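Local coordinates for protein peptide methionine sulfoxide reductase msrA/msrB (PDB 3BQG) that reduces methionine sulfoxide in peptides and proteins to methionine, probably through a cysteine sulfenic acid, as in other MsrA enzymes, at residues E17-R22 / F75-D80; S31-G36 / P41-V46; A54-V59 / K133-A138; V59-D64 / D69-Y74; A105-I110 / V127-L132. The protein carries 1 engineered substitution. All coordinates share one frame; numbering follows the deposited sequence.

Interaction 1: E17-R22 / F75-D80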
# COMPACT_ATOMS: atom_id res chain seq x y z
N GLU A 17 -1.42 4.83 -4.86
CA GLU A 17 -1.61 6.13 -4.23
C GLU A 17 -2.82 6.83 -4.86
O GLU A 17 -3.70 7.31 -4.16
CB GLU A 17 -0.38 7.02 -4.42
CG GLU A 17 -0.64 8.46 -4.00
CD GLU A 17 0.34 9.43 -4.60
OE1 GLU A 17 0.51 9.41 -5.84
OE2 GLU A 17 0.94 10.22 -3.85
N ALA A 18 -2.83 6.87 -6.19
CA ALA A 18 -3.93 7.50 -6.92
C ALA A 18 -5.25 6.89 -6.49
O ALA A 18 -6.26 7.58 -6.37
CB ALA A 18 -3.72 7.30 -8.42
N TYR A 19 -5.23 5.59 -6.26
CA TYR A 19 -6.41 4.85 -5.83
C TYR A 19 -6.92 5.31 -4.46
O TYR A 19 -8.10 5.63 -4.31
CB TYR A 19 -6.07 3.35 -5.80
CG TYR A 19 -7.13 2.45 -5.22
CD1 TYR A 19 -8.30 2.16 -5.91
CD2 TYR A 19 -6.94 1.85 -3.97
CE1 TYR A 19 -9.26 1.30 -5.38
CE2 TYR A 19 -7.88 0.99 -3.44
CZ TYR A 19 -9.04 0.71 -4.14
OH TYR A 19 -9.96 -0.15 -3.60
N PHE A 20 -6.04 5.35 -3.46
CA PHE A 20 -6.48 5.75 -2.12
C PHE A 20 -6.89 7.22 -1.98
O PHE A 20 -7.71 7.55 -1.12
CB PHE A 20 -5.40 5.39 -1.08
CG PHE A 20 -5.57 4.00 -0.53
CD1 PHE A 20 -6.44 3.76 0.53
CD2 PHE A 20 -4.92 2.92 -1.12
CE1 PHE A 20 -6.68 2.46 0.98
CE2 PHE A 20 -5.15 1.62 -0.68
CZ PHE A 20 -6.03 1.38 0.37
N GLN A 21 -6.36 8.09 -2.84
CA GLN A 21 -6.72 9.51 -2.79
C GLN A 21 -8.18 9.75 -3.17
O GLN A 21 -8.79 10.70 -2.70
CB GLN A 21 -5.80 10.32 -3.71
CG GLN A 21 -4.42 10.59 -3.14
CD GLN A 21 -4.43 11.67 -2.08
OE1 GLN A 21 -5.29 11.70 -1.20
NE2 GLN A 21 -3.46 12.57 -2.14
N ARG A 22 -8.73 8.88 -4.02
CA ARG A 22 -10.12 9.02 -4.45
C ARG A 22 -11.15 8.60 -3.41
O ARG A 22 -12.34 8.85 -3.58
CB ARG A 22 -10.37 8.21 -5.73
CG ARG A 22 -9.75 8.79 -6.99
CD ARG A 22 -10.11 7.98 -8.23
NE ARG A 22 -11.56 7.90 -8.46
CZ ARG A 22 -12.15 8.17 -9.62
NH1 ARG A 22 -13.46 8.07 -9.74
NH2 ARG A 22 -11.42 8.53 -10.67
N PHE A 75 -7.87 -2.11 0.04
CA PHE A 75 -6.56 -2.62 -0.34
C PHE A 75 -6.72 -3.92 -1.12
O PHE A 75 -6.24 -4.04 -2.25
CB PHE A 75 -5.73 -2.88 0.92
CG PHE A 75 -4.35 -3.41 0.66
CD1 PHE A 75 -3.40 -2.65 -0.01
CD2 PHE A 75 -3.98 -4.67 1.14
CE1 PHE A 75 -2.10 -3.12 -0.20
CE2 PHE A 75 -2.68 -5.15 0.95
CZ PHE A 75 -1.74 -4.38 0.29
N PHE A 76 -7.42 -4.88 -0.51
CA PHE A 76 -7.65 -6.19 -1.12
C PHE A 76 -8.42 -6.16 -2.44
O PHE A 76 -8.34 -7.09 -3.23
CB PHE A 76 -8.40 -7.12 -0.16
CG PHE A 76 -7.63 -7.45 1.10
CD1 PHE A 76 -6.29 -7.82 1.04
CD2 PHE A 76 -8.26 -7.40 2.34
CE1 PHE A 76 -5.58 -8.13 2.20
CE2 PHE A 76 -7.56 -7.71 3.50
CZ PHE A 76 -6.22 -8.07 3.43
N ARG A 77 -9.19 -5.10 -2.66
CA ARG A 77 -9.97 -4.97 -3.88
C ARG A 77 -9.10 -4.84 -5.12
O ARG A 77 -9.47 -5.31 -6.20
CB ARG A 77 -10.90 -3.75 -3.78
CG ARG A 77 -11.70 -3.48 -5.04
CD ARG A 77 -12.62 -2.27 -4.87
NE ARG A 77 -13.60 -2.47 -3.80
CZ ARG A 77 -14.44 -1.53 -3.38
NH1 ARG A 77 -14.42 -0.33 -3.93
NH2 ARG A 77 -15.30 -1.78 -2.39
N VAL A 78 -7.93 -4.22 -4.98
CA VAL A 78 -7.06 -3.99 -6.13
C VAL A 78 -5.67 -4.62 -6.11
O VAL A 78 -4.95 -4.57 -7.10
CB VAL A 78 -6.92 -2.48 -6.38
CG1 VAL A 78 -8.31 -1.86 -6.63
CG2 VAL A 78 -6.26 -1.81 -5.19
N VAL A 79 -5.29 -5.21 -4.98
CA VAL A 79 -3.98 -5.85 -4.86
C VAL A 79 -4.11 -7.37 -4.89
O VAL A 79 -5.01 -7.93 -4.26
CB VAL A 79 -3.28 -5.42 -3.54
CG1 VAL A 79 -1.96 -6.16 -3.37
CG2 VAL A 79 -3.04 -3.90 -3.55
N ASP A 80 -3.24 -8.04 -5.65
CA ASP A 80 -3.25 -9.50 -5.72
C ASP A 80 -2.44 -9.98 -4.52
O ASP A 80 -1.21 -9.83 -4.48
CB ASP A 80 -2.59 -9.99 -7.01
CG ASP A 80 -2.77 -11.49 -7.22
OD1 ASP A 80 -2.79 -12.22 -6.21
OD2 ASP A 80 -2.88 -11.93 -8.38
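Tyr-19 swings its ring away from its own backbone N (chi1 173°) and out toward Val-78, whose first torsion (chi1 -59°) spreads both methyl groups over one face of that ring. CG2 of Val-78 stands 3.9 Å from the centroid of the Tyr-19 ring and only 19° off its normal, a CH-pi contact, while CG1 lies over the same face nearer the CE1 rim, 3.5 Å from Tyr-19 CE1. The two side chains approach head-on, from facing helices. Beyond them the phenol oxygen reaches the aliphatic part of Arg-77, with Tyr-19 OH 3.6 Å from Arg-77 CD; the two chains cross at about a right angle. Deeper in, Phe-20 CZ meets Phe-75 at the backbone, 4.0 Å from Phe-75 N. Phe-20 and Phe-75 both also rest on Leu-8 of strand 3-10, so helices 14-21 and 68-78 lie side by side on the central sheet. The polar ends are used outside this pair: Tyr-19 OH bonds to Tyr-74 O, and Arg-77 NH1 to the carbonyls of Lys-160 and Glu-163. Across the helix pair itself the grip is therefore dispersion and CH-pi, with the hydroxyl tied one helical turn back from Val-78.

Interaction 2: S31-G36 / P41-V46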
# COMPACT_ATOMS: atom_id res chain seq x y z
N SER A 31 3.52 8.42 -1.12
CA SER A 31 4.31 7.31 -1.64
C SER A 31 5.71 7.36 -1.06
O SER A 31 6.29 8.44 -0.88
CB SER A 31 4.37 7.36 -3.17
OG SER A 31 3.12 7.02 -3.75
N GLY A 32 6.27 6.19 -0.78
CA GLY A 32 7.61 6.13 -0.21
C GLY A 32 8.21 4.74 -0.26
O GLY A 32 7.67 3.83 -0.89
N TYR A 33 9.33 4.57 0.44
CA TYR A 33 10.08 3.31 0.48
C TYR A 33 10.10 2.81 1.92
O TYR A 33 10.57 3.50 2.82
CB TYR A 33 11.50 3.58 -0.01
CG TYR A 33 11.52 4.44 -1.26
CD1 TYR A 33 11.06 3.93 -2.47
CD2 TYR A 33 11.97 5.76 -1.22
CE1 TYR A 33 11.04 4.71 -3.62
CE2 TYR A 33 11.96 6.56 -2.37
CZ TYR A 33 11.49 6.02 -3.56
OH TYR A 33 11.48 6.78 -4.71
N ALA A 34 9.60 1.59 2.13
CA ALA A 34 9.51 1.05 3.48
C ALA A 34 10.23 -0.27 3.73
O ALA A 34 10.42 -1.07 2.82
CB ALA A 34 8.05 0.89 3.87
N ASN A 35 10.59 -0.47 4.99
CA ASN A 35 11.25 -1.69 5.45
C ASN A 35 12.41 -2.15 4.58
O ASN A 35 12.45 -3.30 4.14
CB ASN A 35 10.21 -2.81 5.61
CG ASN A 35 9.29 -2.59 6.81
OD1 ASN A 35 9.24 -1.50 7.38
ND2 ASN A 35 8.56 -3.64 7.18
N GLY A 36 13.34 -1.24 4.33
CA GLY A 36 14.51 -1.58 3.55
C GLY A 36 15.67 -1.74 4.52
O GLY A 36 15.48 -1.69 5.74
N PRO A 41 16.69 6.19 1.25
CA PRO A 41 17.05 5.77 -0.11
C PRO A 41 16.40 6.65 -1.18
O PRO A 41 15.40 7.33 -0.93
CB PRO A 41 16.54 4.34 -0.17
CG PRO A 41 15.28 4.43 0.65
CD PRO A 41 15.74 5.24 1.86
N SER A 42 16.99 6.63 -2.37
CA SER A 42 16.46 7.38 -3.51
C SER A 42 15.74 6.35 -4.38
O SER A 42 15.87 5.14 -4.15
CB SER A 42 17.60 8.01 -4.32
OG SER A 42 18.44 7.00 -4.88
N TYR A 43 14.98 6.81 -5.36
CA TYR A 43 14.28 5.89 -6.25
C TYR A 43 15.30 4.94 -6.88
O TYR A 43 15.06 3.74 -7.01
CB TYR A 43 13.55 6.66 -7.35
CG TYR A 43 12.78 5.75 -8.28
CD1 TYR A 43 11.62 5.09 -7.85
CD2 TYR A 43 13.22 5.52 -9.58
CE1 TYR A 43 10.93 4.22 -8.69
CE2 TYR A 43 12.54 4.65 -10.43
CZ TYR A 43 11.40 4.01 -9.97
OH TYR A 43 10.76 3.12 -10.81
N GLU A 44 16.45 5.50 -7.27
CA GLU A 44 17.51 4.71 -7.89
C GLU A 44 18.13 3.71 -6.92
O GLU A 44 18.55 2.62 -7.32
CB GLU A 44 18.60 5.62 -8.46
CG GLU A 44 18.16 6.51 -9.62
CD GLU A 44 17.10 7.51 -9.23
OE1 GLU A 44 17.20 8.08 -8.12
OE2 GLU A 44 16.17 7.73 -10.03
N ASP A 45 18.21 4.07 -5.64
CA ASP A 45 18.78 3.17 -4.64
C ASP A 45 17.94 1.90 -4.53
O ASP A 45 18.46 0.78 -4.54
CB ASP A 45 18.83 3.83 -3.25
CG ASP A 45 19.96 4.84 -3.12
OD1 ASP A 45 21.03 4.62 -3.73
OD2 ASP A 45 19.79 5.83 -2.38
N VAL A 46 16.63 2.10 -4.43
CA VAL A 46 15.69 0.99 -4.31
C VAL A 46 15.60 0.15 -5.58
O VAL A 46 15.71 -1.08 -5.53
CB VAL A 46 14.26 1.52 -3.98
CG1 VAL A 46 13.30 0.35 -3.79
CG2 VAL A 46 14.31 2.39 -2.73
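A capping box starts helix 43-48, and the residues around it, Pro-41, Tyr-43 and Val-46, form the wall against which Tyr-33 of strand 26-34 lays its ring. In the box, Ser-42 OG accepts from Asp-45 N at 3.0 Å, and Asp-45 OD2 takes Ser-42 N in return at 2.9 Å, approached on the anti side and 28° out of the carboxylate plane. The box closes the first turn, from which Tyr-43 and Val-46 meet the tyrosine. Tyr-33 CG stands opposite its own carbonyl carbon (chi1 -45°), which sends the ring toward Val-46 and Tyr-43. Val-46 puts CG2 over one face of the Tyr-33 ring, 4.0 Å from the centroid and 28° off the normal; Tyr-33 CD1 is the nearest ring atom to Val-46 CG2, at 3.6 Å. At the root of the side chain, Tyr-33 CB meets Pro-41 CG at 3.9 Å, the two running past each other in opposite directions. The far end is close-packed as well: Tyr-33 OH lies 3.3 Å from Tyr-43 CA and sits at the edge of the Tyr-43 ring, in its plane, the two side chains crossing nearly at a right angle. This hydroxyl is hydrogen-bonded to Glu-139 OE1, while the other oxygen of the same carboxylate accepts from Tyr-43 N, so Glu-139 ties ring and helix start together. Backbone bonds join Tyr-33 to Tyr-136 of the outermost strand 135-137, and Ser-31 to Ala-138 just past its end. Strand 54-62 flanks strand 26-34 on its other edge, with Tyr-43 reaching Glu-55 on it.

Interaction 3: A54-V59 / K133-A138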
# COMPACT_ATOMS: atom_id res chain seq x y z
N ALA A 54 10.31 -1.65 0.04
CA ALA A 54 9.10 -1.96 -0.72
C ALA A 54 8.44 -0.63 -1.08
O ALA A 54 8.41 0.30 -0.26
CB ALA A 54 8.16 -2.78 0.13
N GLU A 55 7.93 -0.51 -2.31
CA GLU A 55 7.24 0.72 -2.67
C GLU A 55 5.98 0.66 -1.82
O GLU A 55 5.20 -0.29 -1.89
CB GLU A 55 6.96 0.77 -4.17
CG GLU A 55 8.18 1.29 -4.94
CD GLU A 55 7.95 1.44 -6.43
OE1 GLU A 55 6.81 1.76 -6.83
OE2 GLU A 55 8.92 1.25 -7.19
N THR A 56 5.80 1.68 -1.00
CA THR A 56 4.70 1.73 -0.05
C THR A 56 3.96 3.06 -0.07
O THR A 56 4.53 4.09 -0.44
CB THR A 56 5.26 1.48 1.38
OG1 THR A 56 5.97 0.23 1.40
CG2 THR A 56 4.15 1.46 2.42
N VAL A 57 2.70 3.03 0.32
CA VAL A 57 1.89 4.24 0.38
C VAL A 57 1.45 4.42 1.83
O VAL A 57 0.77 3.55 2.39
CB VAL A 57 0.64 4.14 -0.52
CG1 VAL A 57 -0.21 5.38 -0.35
CG2 VAL A 57 1.06 4.00 -1.98
N LYS A 58 1.86 5.53 2.44
CA LYS A 58 1.48 5.84 3.81
C LYS A 58 0.10 6.48 3.72
O LYS A 58 -0.05 7.59 3.21
CB LYS A 58 2.48 6.83 4.42
CG LYS A 58 2.13 7.32 5.83
CD LYS A 58 3.21 8.25 6.39
CE LYS A 58 3.24 9.60 5.68
NZ LYS A 58 2.10 10.51 6.09
N VAL A 59 -0.92 5.77 4.21
CA VAL A 59 -2.29 6.25 4.15
C VAL A 59 -2.79 6.82 5.47
O VAL A 59 -2.77 6.14 6.49
CB VAL A 59 -3.26 5.12 3.72
CG1 VAL A 59 -4.69 5.65 3.64
CG2 VAL A 59 -2.82 4.55 2.37
N LYS A 133 9.33 -0.74 10.01
CA LYS A 133 10.69 -0.58 10.51
C LYS A 133 11.24 0.77 10.09
O LYS A 133 11.90 1.46 10.88
CB LYS A 133 11.57 -1.70 9.96
CG LYS A 133 11.25 -3.09 10.51
CD LYS A 133 11.86 -4.19 9.65
CE LYS A 133 13.27 -3.85 9.17
NZ LYS A 133 13.30 -2.81 8.08
N ASN A 134 10.97 1.16 8.85
CA ASN A 134 11.41 2.44 8.34
C ASN A 134 10.58 2.86 7.12
O ASN A 134 10.12 2.01 6.35
CB ASN A 134 12.90 2.38 7.98
CG ASN A 134 13.24 1.29 6.98
OD1 ASN A 134 13.09 1.47 5.77
ND2 ASN A 134 13.68 0.15 7.49
N PHE A 135 10.35 4.16 7.00
CA PHE A 135 9.61 4.70 5.86
C PHE A 135 10.23 6.03 5.47
O PHE A 135 10.48 6.87 6.33
CB PHE A 135 8.13 4.94 6.19
CG PHE A 135 7.34 5.47 5.02
CD1 PHE A 135 6.84 4.62 4.05
CD2 PHE A 135 7.14 6.84 4.88
CE1 PHE A 135 6.15 5.11 2.94
CE2 PHE A 135 6.45 7.36 3.78
CZ PHE A 135 5.95 6.49 2.81
N TYR A 136 10.46 6.20 4.18
CA TYR A 136 11.05 7.42 3.64
C TYR A 136 10.24 7.87 2.42
O TYR A 136 10.02 7.08 1.50
CB TYR A 136 12.50 7.16 3.25
CG TYR A 136 13.32 6.60 4.39
CD1 TYR A 136 13.82 7.43 5.39
CD2 TYR A 136 13.55 5.22 4.50
CE1 TYR A 136 14.52 6.91 6.48
CE2 TYR A 136 14.25 4.69 5.59
CZ TYR A 136 14.73 5.54 6.57
OH TYR A 136 15.41 5.02 7.65
N ASP A 137 9.79 9.12 2.44
CA ASP A 137 9.00 9.69 1.33
C ASP A 137 9.73 9.61 -0.01
O ASP A 137 10.94 9.82 -0.07
CB ASP A 137 8.70 11.17 1.58
CG ASP A 137 7.82 11.41 2.78
OD1 ASP A 137 7.53 10.45 3.52
OD2 ASP A 137 7.42 12.57 2.98
N ALA A 138 8.99 9.32 -1.07
CA ALA A 138 9.57 9.25 -2.41
C ALA A 138 9.76 10.69 -2.88
O ALA A 138 9.18 11.62 -2.30
CB ALA A 138 8.64 8.52 -3.35
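The ring of Phe-135 reaches Thr-56 and Lys-58, alternate residues of strand 54-62 whose CB atoms point the same way. Its CE1 comes to 3.9 Å from Thr-56 O, with that oxygen at the ring edge and in plane, and to 4.1 Å from Thr-56 CB. On the Lys-58 side the touch is with the methylene: Phe-135 CZ is 3.8 Å from Lys-58 CB, which stands off-centre as a CH-pi partner, 28° from the ring normal. Past CB the lysine turns away, bent at its last two torsions, and its amino group ends 6.0 Å from Asp-137 OD1, Lys-58 NZ being near that opposite charge without contact. Phe-135 gets this far because its ring extends opposite its backbone N (chi1 -179°), past Ala-34, whose CB lies at the ring edge. Strand 26-34 lies between the two strands of this contact in the mixed sheet, so a large side chain from the edge strand 135-137 crosses one strand to meet the next. Behind the first shell, Thr-56 is held by its hydroxyl: OG1 donates to Ala-54 O at 3.0 Å, from well above the carbonyl plane. The main chain of Thr-56 pairs with Gly-32, and that of Lys-58 with Val-30. Tyr-7 of strand 3-10 meets the Phe-135 ring with planes about 60° apart, and both Thr-56 and Lys-58 also touch Tyr-7.

Interaction 4: V59-D64 / D69-Y74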
# COMPACT_ATOMS: atom_id res chain seq x y z
N VAL A 59 -0.92 5.77 4.21
CA VAL A 59 -2.29 6.25 4.15
C VAL A 59 -2.79 6.82 5.47
O VAL A 59 -2.77 6.14 6.49
CB VAL A 59 -3.26 5.12 3.72
CG1 VAL A 59 -4.69 5.65 3.64
CG2 VAL A 59 -2.82 4.55 2.37
N THR A 60 -3.23 8.07 5.44
CA THR A 60 -3.76 8.74 6.62
C THR A 60 -5.26 8.87 6.38
O THR A 60 -5.69 9.42 5.37
CB THR A 60 -3.15 10.15 6.80
OG1 THR A 60 -1.74 10.03 6.99
CG2 THR A 60 -3.77 10.84 8.02
N TYR A 61 -6.05 8.34 7.30
CA TYR A 61 -7.50 8.38 7.14
C TYR A 61 -8.23 8.96 8.35
O TYR A 61 -7.68 9.04 9.45
CB TYR A 61 -8.03 6.98 6.83
CG TYR A 61 -7.66 5.92 7.86
CD1 TYR A 61 -8.58 5.52 8.84
CD2 TYR A 61 -6.40 5.34 7.86
CE1 TYR A 61 -8.24 4.56 9.79
CE2 TYR A 61 -6.05 4.37 8.80
CZ TYR A 61 -6.98 3.99 9.77
OH TYR A 61 -6.62 3.03 10.70
N ASP A 62 -9.47 9.37 8.12
CA ASP A 62 -10.31 9.93 9.17
C ASP A 62 -10.85 8.77 9.98
O ASP A 62 -11.72 8.03 9.52
CB ASP A 62 -11.47 10.71 8.54
CG ASP A 62 -12.30 11.46 9.57
OD1 ASP A 62 -12.57 10.89 10.65
OD2 ASP A 62 -12.69 12.62 9.29
N ALA A 63 -10.33 8.60 11.19
CA ALA A 63 -10.74 7.51 12.07
C ALA A 63 -12.24 7.48 12.34
O ALA A 63 -12.78 6.45 12.73
CB ALA A 63 -9.97 7.60 13.39
N ASP A 64 -12.91 8.62 12.14
CA ASP A 64 -14.35 8.68 12.37
C ASP A 64 -15.16 8.28 11.14
O ASP A 64 -16.38 8.11 11.23
CB ASP A 64 -14.76 10.07 12.85
CG ASP A 64 -14.30 10.35 14.27
OD1 ASP A 64 -14.46 9.46 15.12
OD2 ASP A 64 -13.80 11.47 14.53
N ASP A 69 -10.19 -1.85 9.04
CA ASP A 69 -10.71 -2.91 8.19
C ASP A 69 -11.21 -2.34 6.86
O ASP A 69 -10.96 -2.93 5.81
CB ASP A 69 -11.85 -3.67 8.85
CG ASP A 69 -12.35 -4.81 7.99
OD1 ASP A 69 -11.58 -5.77 7.77
OD2 ASP A 69 -13.51 -4.73 7.51
N ASP A 70 -11.92 -1.22 6.91
CA ASP A 70 -12.41 -0.61 5.68
C ASP A 70 -11.21 -0.37 4.78
O ASP A 70 -11.23 -0.71 3.59
CB ASP A 70 -13.09 0.74 5.95
CG ASP A 70 -14.33 0.62 6.82
OD1 ASP A 70 -14.93 -0.48 6.86
OD2 ASP A 70 -14.70 1.63 7.46
N ILE A 71 -10.15 0.21 5.34
CA ILE A 71 -8.93 0.48 4.58
C ILE A 71 -8.37 -0.80 3.97
O ILE A 71 -7.94 -0.82 2.82
CB ILE A 71 -7.84 1.13 5.46
CG1 ILE A 71 -8.29 2.53 5.91
CG2 ILE A 71 -6.52 1.20 4.70
CD1 ILE A 71 -8.43 3.53 4.76
N LEU A 72 -8.37 -1.88 4.76
CA LEU A 72 -7.86 -3.15 4.26
C LEU A 72 -8.73 -3.74 3.15
O LEU A 72 -8.21 -4.34 2.20
CB LEU A 72 -7.71 -4.15 5.41
CG LEU A 72 -6.66 -3.77 6.46
CD1 LEU A 72 -6.54 -4.86 7.52
CD2 LEU A 72 -5.30 -3.55 5.78
N GLN A 73 -10.04 -3.56 3.24
CA GLN A 73 -10.92 -4.08 2.20
C GLN A 73 -10.63 -3.36 0.88
O GLN A 73 -10.59 -3.99 -0.18
CB GLN A 73 -12.39 -3.92 2.59
CG GLN A 73 -12.77 -4.72 3.83
CD GLN A 73 -12.47 -6.21 3.67
OE1 GLN A 73 -11.75 -6.80 4.47
NE2 GLN A 73 -13.04 -6.82 2.64
N TYR A 74 -10.44 -2.04 0.93
CA TYR A 74 -10.12 -1.27 -0.27
C TYR A 74 -8.80 -1.77 -0.85
O TYR A 74 -8.62 -1.85 -2.06
CB TYR A 74 -10.00 0.22 0.07
CG TYR A 74 -11.32 0.95 0.16
CD1 TYR A 74 -12.12 1.13 -0.97
CD2 TYR A 74 -11.75 1.50 1.37
CE1 TYR A 74 -13.32 1.84 -0.90
CE2 TYR A 74 -12.95 2.22 1.45
CZ TYR A 74 -13.72 2.39 0.31
OH TYR A 74 -14.89 3.11 0.36
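Ile-71 points its CB at Tyr-61 from helix 68-78 and divides there into two arms. The short one, CG2, turns toward the ring of Phe-20 on the neighbouring helix 14-21. The long arm does the work here: CG1 sits squarely over the Tyr-61 ring, 3.8 Å above its plane and over its centre, a CH-pi contact in which CG1 is 11° off the ring normal. At the tip, CD1 slides back toward the root of the tyrosine, 4.0 Å from Tyr-61 CG and equally near Tyr-61 CB, and meets the next inward-facing residue of the strand at longer range, with Ile-71 CD1 4.4 Å from Val-59 CG1. The tyrosine turns that face to the helix because its ring takes the crowded position between backbone N and carbonyl carbon (chi1 57°). Just beyond, the strand ends in an Asx turn in which Asp-62 OD1 accepts from Asp-64 N at 2.7 Å. Ile-6 of strand 3-10 also touches Ile-71. A helix laid back over the strand that leads into it is the pattern of the second beta-alpha-beta unit of a ferredoxin-like core, here strand 54-62, helix 68-78 and strand 97-101.

Interaction 5: A105-I110 / V127-L132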
# COMPACT_ATOMS: atom_id res chain seq x y z
N ALA A 105 -0.96 -3.21 18.47
CA ALA A 105 -2.31 -3.77 18.64
C ALA A 105 -2.96 -4.05 17.29
O ALA A 105 -3.92 -4.82 17.21
CB ALA A 105 -3.18 -2.82 19.46
N GLU A 106 -2.44 -3.43 16.24
CA GLU A 106 -3.00 -3.59 14.89
C GLU A 106 -2.60 -4.89 14.20
O GLU A 106 -3.20 -5.28 13.20
CB GLU A 106 -2.62 -2.39 14.02
CG GLU A 106 -3.10 -1.07 14.60
CD GLU A 106 -2.78 0.13 13.73
OE1 GLU A 106 -1.63 0.25 13.28
OE2 GLU A 106 -3.69 0.96 13.52
N LYS A 107 -1.59 -5.57 14.74
CA LYS A 107 -1.13 -6.82 14.14
C LYS A 107 -2.24 -7.87 14.08
O LYS A 107 -2.47 -8.49 13.05
CB LYS A 107 0.05 -7.39 14.93
CG LYS A 107 0.75 -8.54 14.22
CD LYS A 107 1.77 -9.23 15.12
CE LYS A 107 2.59 -10.24 14.33
NZ LYS A 107 3.41 -9.55 13.29
N ALA A 108 -2.93 -8.06 15.21
CA ALA A 108 -4.00 -9.04 15.28
C ALA A 108 -5.16 -8.67 14.36
O ALA A 108 -5.78 -9.53 13.76
CB ALA A 108 -4.49 -9.16 16.72
N VAL A 109 -5.45 -7.37 14.25
CA VAL A 109 -6.53 -6.93 13.39
C VAL A 109 -6.21 -7.24 11.93
O VAL A 109 -7.07 -7.71 11.18
CB VAL A 109 -6.79 -5.42 13.55
CG1 VAL A 109 -7.85 -4.97 12.57
CG2 VAL A 109 -7.24 -5.13 14.97
N ILE A 110 -4.96 -6.99 11.54
CA ILE A 110 -4.52 -7.24 10.17
C ILE A 110 -4.53 -8.74 9.86
O ILE A 110 -4.97 -9.14 8.78
CB ILE A 110 -3.12 -6.66 9.94
CG1 ILE A 110 -3.17 -5.14 10.15
CG2 ILE A 110 -2.62 -7.00 8.54
CD1 ILE A 110 -1.82 -4.47 10.11
N VAL A 127 0.78 -11.85 1.58
CA VAL A 127 0.91 -10.46 2.04
C VAL A 127 1.64 -10.38 3.38
O VAL A 127 1.31 -11.11 4.32
CB VAL A 127 -0.50 -9.81 2.19
CG1 VAL A 127 -0.37 -8.39 2.72
CG2 VAL A 127 -1.22 -9.83 0.85
N GLU A 128 2.63 -9.50 3.48
CA GLU A 128 3.38 -9.32 4.72
C GLU A 128 2.53 -8.58 5.76
O GLU A 128 1.68 -7.76 5.41
CB GLU A 128 4.68 -8.53 4.47
CG GLU A 128 5.68 -9.27 3.59
CD GLU A 128 7.01 -8.53 3.41
OE1 GLU A 128 7.04 -7.29 3.48
OE2 GLU A 128 8.02 -9.21 3.18
N ASN A 129 2.77 -8.88 7.03
CA ASN A 129 2.06 -8.26 8.15
C ASN A 129 3.11 -8.10 9.25
O ASN A 129 3.38 -9.04 10.00
CB ASN A 129 0.94 -9.19 8.64
CG ASN A 129 0.20 -8.64 9.85
OD1 ASN A 129 0.36 -7.47 10.21
ND2 ASN A 129 -0.63 -9.47 10.47
N GLU A 130 3.71 -6.92 9.34
CA GLU A 130 4.75 -6.71 10.33
C GLU A 130 4.92 -5.23 10.66
O GLU A 130 4.43 -4.36 9.94
CB GLU A 130 6.06 -7.30 9.82
CG GLU A 130 6.64 -6.57 8.62
CD GLU A 130 7.80 -7.32 7.98
OE1 GLU A 130 8.67 -6.67 7.37
OE2 GLU A 130 7.83 -8.57 8.08
N PRO A 131 5.63 -4.92 11.76
CA PRO A 131 5.84 -3.52 12.15
C PRO A 131 6.53 -2.71 11.06
O PRO A 131 7.29 -3.25 10.26
CB PRO A 131 6.72 -3.63 13.39
CG PRO A 131 6.44 -5.01 13.92
CD PRO A 131 6.38 -5.82 12.66
N LEU A 132 6.24 -1.41 11.01
CA LEU A 132 6.90 -0.54 10.06
C LEU A 132 8.27 -0.30 10.69
O LEU A 132 8.36 0.26 11.78
CB LEU A 132 6.18 0.80 9.92
CG LEU A 132 6.94 1.80 9.04
CD1 LEU A 132 6.63 1.54 7.57
CD2 LEU A 132 6.58 3.21 9.42
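Helix 106-117 links the parallel strands 97-101 and 128-131 in a beta-alpha-beta unit, and Asn-129 on the second of these reaches back to Lys-107 and Ile-110 in the helix's first turns. With chi1 at 177° the amide of Asn-129 is carried straight out to the helix surface. ND2 donates to Lys-107 O at 3.3 Å; the N-H...O angle is nearly straight at 177°, but the length makes the bond weak. A second weak bond runs the other way, Lys-107 NZ to Asn-129 O at 3.3 Å, so residue pairs with residue, side chain to main chain in both directions. The lysine chain stays extended until its last torsion, which bends NZ toward the strand, and Tyr-101 OH is a further partner of NZ. The other amide atom fares differently: Asn-129 OD1 is buried against Ile-110, 3.4 Å from Ile-110 CG2, and no partner for it is modelled. The amide carbon is close too, with Asn-129 CG 3.5 Å from Ile-110 CG2, so the flat amide packs against the isoleucine methyl. Ile-110 also touches Val-99, on the other strand of the unit. Helix and strand run antiparallel, their short axes 174° apart in direction and 8.7 Å apart at closest approach, as expected where the helix of a beta-alpha-beta crossover returns along the sheet before the next parallel strand begins.

Four of the contacts reach one mixed sheet, whose inner strands follow the order 97-101, 3-10, 54-62, 26-34 of a ferredoxin-like core, and interaction 1 joins two helices packed on it. Interactions 1 and 4, 11 Å apart between centres, share helix 68-78; Tyr-19 OH joins them through Tyr-74 O. Strand 54-62 carries interactions 3 and 4, which share Val-59. Interactions 2 and 3, with centres 7 Å apart, meet where strand 26-34 lies beside 54-62 and 135-137. Interaction 5 adds the sheet edge at 128-131; weak hydrogen bonds from Asn-35 connect it to interaction 2. Interactions 1 and 3 cross along the chain and bring distant segments together, whereas 2 and 4 are local.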